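Local coordinates for 6-phosphogluconate dehydrogenase NAD-binding (PDB 4GBJ), which probably acts as an NAD(P)-dependent oxidoreductase of the 6-phosphogluconate and 3-hydroxyisobutyrate dehydrogenase family, at residues T98-P101 and E102-R105; A216-F219 and Q220-K224. All coordinates share one frame; numbering follows the deposited sequence.

Overall arrangement
Both contacts are helix starts, one in each family region of the chain. Contact 1 opens helix 101-113 of the Rossmann-type NAD-binding domain. Contact 2 opens helix 217-228 of the helical C-terminal part. They lie on opposite sides of the chain's centre, with their own centres about 28 Å apart and nearest atoms about 11 Å apart, so they do not touch. Long helix 169-197 is their common neighbour. It carries Lys174, the predicted active-site residue. The side chain of Lys174 is about 8 Å from that of Pro101 in contact 1 and about 9 Å from that of Tyr222 in contact 2. Both contacts also reach the second subunit.

Contact 1: T98-P101 and E102-R105; sequences TISP and ETSR
Ile99 meets the first turn of helix 101-113 with its CD1 methyl. CD1 lies 3.6 Å from Ser104 OG and 3.9 Å from Thr103 CG2, and the Ile99 and Thr103 side chains cross at about a right angle. The bond from CA to CB already faces the helix. CG1 is wedged between N and C (chi1 66°), and an extended chi2 of 177° carries CD1 on to Ser104 and Thr103. Ser104 OG is hydrogen-bonded to Asn171 and Tyr118, and Thr103 OG1 to Asp72.

Ser100 is the N-cap. Its OG, anti to N (chi1 166°), accepts a weak capping bond from Glu102 N at 3.0 Å. The carbonyl of Ser100 takes the first regular helix bond, from Ser104 N at 3.1 Å.

Pro101 is the first helical residue. Its O accepts from Arg105 N at 2.9 Å. Its ring carbon CB lies over one face of the Arg105 guanidinium, displaced from its middle, with CB to NH1 at 3.8 Å. On the way there, Arg105 CG passes 3.2 Å from Pro101 O. The arginine is extended from CG to NE. Its NH2 forms a salt bridge with Asp166 and a hydrogen bond with Asn198 of the second subunit. Replacing Arg105 with alanine is likely to leave Asp166 without this charged mate, remove the group beside Pro101 CB and cost the intersubunit bond.

After the loop that follows strand 92-95 of the Rossmann-type sheet, the weak cap thus covers one early N-H, while Arg105 probably ties this helix start to Asp166 within the chain and to the other subunit.

Contact 2: A216-F219 and Q220-K224; sequences APIF and QNYGK
This is a local contact within the first turns of helix 217-228, in the helical C-terminal part of the chain, where Ile218 and Tyr222 pack one turn apart. The two side chains lie side by side and point the same way. Ile218 CG2 is 4.0 Å from Tyr222 CD2, and Ile218 CD1 is 4.1 Å from Tyr222 CE2, so both methyls meet the ring along its CD2-CE2 edge. A chi1 of -74° sets Tyr222 CG beside the backbone N and anti to the carbonyl carbon. Ile218 O sits at the ring edge, in its plane, 3.3 Å from CD2. The same oxygen accepts from Tyr222 N at 2.8 Å. Both residues also touch Ile181 of helix 169-197.

Ala216 is the N-cap, and Pro217 starts the helix. Proline fits here: N-H groups of a first turn have no carbonyl one turn back in the helix, so its missing N-H costs no helix bond. The i to i+4 pattern of an alpha helix begins at once: Ala216 O accepts from Gln220 N at 3.3 Å, and Pro217 O from Asn221 N at 3.0 Å. The fourth bond of this series, Gly223 N to Phe219 O at 2.8 Å, is weak, with an N-H...O angle of 127°.

Asn221 folds back over the turn before it, its CG 3.2 Å from Pro217 O. Asn221 OD1 receives a weak hydrogen bond from Arg126. The Phe219 ring meets Phe214 of its own chain with the planes at about 45°, and the side chain touches Ser184 and Met188 of helix 169-197. Phe219 also packs on Phe214 of the second subunit, while Ala216 and Ile218 rest on Leu213 of that subunit.

Contact 1: T98-P101 and E102-R105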
loop_
_atom_site.group_PDB
_atom_site.type_symbol
_atom_site.label_atom_id
_atom_site.label_comp_id
_atom_site.label_asym_id
_atom_site.label_seq_id
_atom_site.Cartn_x
_atom_site.Cartn_y
_atom_site.Cartn_z
ATOM N N THR B 98 12.040 -18.304 2.580
ATOM C CA THR B 98 10.620 -17.987 2.401
ATOM C C THR B 98 9.913 -19.260 1.962
ATOM O O THR B 98 9.939 -19.652 0.796
ATOM C CB THR B 98 10.408 -16.886 1.406
ATOM O OG1 THR B 98 11.174 -15.763 1.816
ATOM C CG2 THR B 98 8.951 -16.522 1.268
ATOM N N ILE B 99 9.272 -19.888 2.889
ATOM C CA ILE B 99 8.592 -21.146 2.633
ATOM C C ILE B 99 7.259 -21.164 3.328
ATOM O O ILE B 99 6.910 -20.273 4.095
ATOM C CB ILE B 99 9.467 -22.358 3.075
ATOM C CG1 ILE B 99 9.671 -22.390 4.555
ATOM C CG2 ILE B 99 10.764 -22.399 2.286
ATOM C CD1 ILE B 99 10.471 -23.620 5.030
ATOM N N SER B 100 6.520 -22.184 3.017
ATOM C CA SER B 100 5.208 -22.410 3.549
ATOM C C SER B 100 5.228 -22.668 5.060
ATOM O O SER B 100 6.020 -23.490 5.515
ATOM C CB SER B 100 4.603 -23.651 2.860
ATOM O OG SER B 100 3.460 -24.140 3.534
ATOM N N PRO B 101 4.233 -22.140 5.793
ATOM C CA PRO B 101 4.048 -22.539 7.207
ATOM C C PRO B 101 3.968 -24.050 7.389
ATOM O O PRO B 101 4.495 -24.595 8.348
ATOM C CB PRO B 101 2.684 -21.920 7.560
ATOM C CG PRO B 101 2.527 -20.823 6.656
ATOM C CD PRO B 101 3.249 -21.121 5.396
ATOM N N GLU B 102 3.280 -24.727 6.462
ATOM C CA GLU B 102 3.167 -26.183 6.514
ATOM C C GLU B 102 4.527 -26.866 6.399
ATOM O O GLU B 102 4.763 -27.850 7.109
ATOM C CB GLU B 102 2.267 -26.667 5.396
ATOM C CG GLU B 102 2.131 -28.182 5.264
ATOM C CD GLU B 102 1.284 -28.528 4.058
ATOM O OE1 GLU B 102 1.842 -28.536 2.936
ATOM O OE2 GLU B 102 0.048 -28.675 4.216
ATOM N N THR B 103 5.405 -26.392 5.489
ATOM C CA THR B 103 6.732 -26.999 5.368
ATOM C C THR B 103 7.485 -26.805 6.695
ATOM O O THR B 103 8.142 -27.709 7.165
ATOM C CB THR B 103 7.510 -26.420 4.179
ATOM O OG1 THR B 103 6.798 -26.725 2.994
ATOM C CG2 THR B 103 8.910 -27.006 4.049
ATOM N N SER B 104 7.396 -25.603 7.291
ATOM C CA SER B 104 8.072 -25.333 8.551
ATOM C C SER B 104 7.576 -26.198 9.681
ATOM O O SER B 104 8.393 -26.743 10.393
ATOM C CB SER B 104 7.890 -23.878 8.949
ATOM O OG SER B 104 8.754 -23.114 8.129
ATOM N N ARG B 105 6.246 -26.334 9.836
ATOM C CA ARG B 105 5.652 -27.140 10.904
ATOM C C ARG B 105 6.030 -28.608 10.731
ATOM O O ARG B 105 6.296 -29.260 11.716
ATOM C CB ARG B 105 4.138 -26.979 10.910
ATOM C CG ARG B 105 3.663 -25.568 11.285
ATOM C CD ARG B 105 2.185 -25.390 10.879
ATOM N NE ARG B 105 1.688 -24.061 11.248
ATOM C CZ ARG B 105 0.723 -23.384 10.623
ATOM N NH1 ARG B 105 0.091 -23.914 9.576
ATOM N NH2 ARG B 105 0.371 -22.181 11.046
#

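Contact 2: A216-F219 and Q220-K224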
loop_
_atom_site.group_PDB
_atom_site.type_symbol
_atom_site.label_atom_id
_atom_site.label_comp_id
_atom_site.label_asym_id
_atom_site.label_seq_id
_atom_site.Cartn_x
_atom_site.Cartn_y
_atom_site.Cartn_z
ATOM N N ALA B 216 5.751 5.349 2.003
ATOM C CA ALA B 216 6.393 4.189 2.663
ATOM C C ALA B 216 7.388 3.578 1.653
ATOM O O ALA B 216 7.159 3.677 0.443
ATOM C CB ALA B 216 5.336 3.178 3.101
ATOM N N PRO B 217 8.508 2.977 2.097
ATOM C CA PRO B 217 9.539 2.524 1.140
ATOM C C PRO B 217 9.050 1.593 0.044
ATOM O O PRO B 217 9.509 1.748 -1.092
ATOM C CB PRO B 217 10.591 1.857 2.034
ATOM C CG PRO B 217 9.900 1.660 3.393
ATOM C CD PRO B 217 8.983 2.823 3.491
ATOM N N ILE B 218 8.073 0.705 0.341
ATOM C CA ILE B 218 7.495 -0.214 -0.650
ATOM C C ILE B 218 6.935 0.584 -1.869
ATOM O O ILE B 218 7.338 0.336 -2.990
ATOM C CB ILE B 218 6.390 -1.152 -0.017
ATOM C CG1 ILE B 218 6.981 -2.175 0.998
ATOM C CG2 ILE B 218 5.570 -1.914 -1.089
ATOM C CD1 ILE B 218 8.162 -2.988 0.509
ATOM N N PHE B 219 6.115 1.592 -1.632
ATOM C CA PHE B 219 5.481 2.377 -2.707
ATOM C C PHE B 219 6.421 3.280 -3.453
ATOM O O PHE B 219 6.191 3.500 -4.633
ATOM C CB PHE B 219 4.306 3.224 -2.174
ATOM C CG PHE B 219 3.175 2.340 -1.763
ATOM C CD1 PHE B 219 2.163 2.037 -2.645
ATOM C CD2 PHE B 219 3.097 1.841 -0.480
ATOM C CE1 PHE B 219 1.111 1.212 -2.270
ATOM C CE2 PHE B 219 2.056 0.982 -0.112
ATOM C CZ PHE B 219 1.073 0.673 -1.014
ATOM N N GLN B 220 7.438 3.808 -2.815
ATOM C CA GLN B 220 8.380 4.701 -3.478
ATOM C C GLN B 220 9.368 3.890 -4.362
ATOM O O GLN B 220 9.652 4.296 -5.502
ATOM C CB GLN B 220 9.110 5.562 -2.427
ATOM C CG GLN B 220 8.101 6.517 -1.713
ATOM C CD GLN B 220 8.707 7.609 -0.827
ATOM O OE1 GLN B 220 8.342 8.818 -0.910
ATOM N NE2 GLN B 220 9.530 7.198 0.127
ATOM N N ASN B 221 9.847 2.746 -3.849
ATOM C CA ASN B 221 10.749 1.875 -4.604
ATOM C C ASN B 221 10.011 1.117 -5.695
ATOM O O ASN B 221 10.414 1.168 -6.852
ATOM C CB ASN B 221 11.431 0.866 -3.678
ATOM C CG ASN B 221 12.329 1.441 -2.590
ATOM O OD1 ASN B 221 12.587 0.779 -1.579
ATOM N ND2 ASN B 221 12.902 2.633 -2.763
ATOM N N TYR B 222 8.901 0.474 -5.350
ATOM C CA TYR B 222 8.162 -0.272 -6.354
ATOM C C TYR B 222 7.365 0.675 -7.276
ATOM O O TYR B 222 7.228 0.357 -8.440
ATOM C CB TYR B 222 7.280 -1.355 -5.727
ATOM C CG TYR B 222 8.072 -2.547 -5.215
ATOM C CD1 TYR B 222 8.598 -3.486 -6.091
ATOM C CD2 TYR B 222 8.359 -2.689 -3.863
ATOM C CE1 TYR B 222 9.328 -4.576 -5.631
ATOM C CE2 TYR B 222 9.064 -3.793 -3.385
ATOM C CZ TYR B 222 9.518 -4.754 -4.270
ATOM O OH TYR B 222 10.247 -5.832 -3.811
ATOM N N GLY B 223 6.961 1.855 -6.802
ATOM C CA GLY B 223 6.195 2.784 -7.617
ATOM C C GLY B 223 6.943 3.342 -8.798
ATOM O O GLY B 223 6.350 3.583 -9.847
ATOM N N LYS B 224 8.237 3.545 -8.644
ATOM C CA LYS B 224 9.087 4.052 -9.714
ATOM C C LYS B 224 9.142 3.006 -10.838
ATOM O O LYS B 224 9.038 3.365 -12.005
ATOM C CB LYS B 224 10.500 4.374 -9.162
ATOM C CG LYS B 224 11.395 5.206 -10.071
ATOM C CD LYS B 224 11.381 6.702 -9.719
ATOM C CE LYS B 224 12.341 7.022 -8.577
ATOM N NZ LYS B 224 12.296 8.448 -8.154
#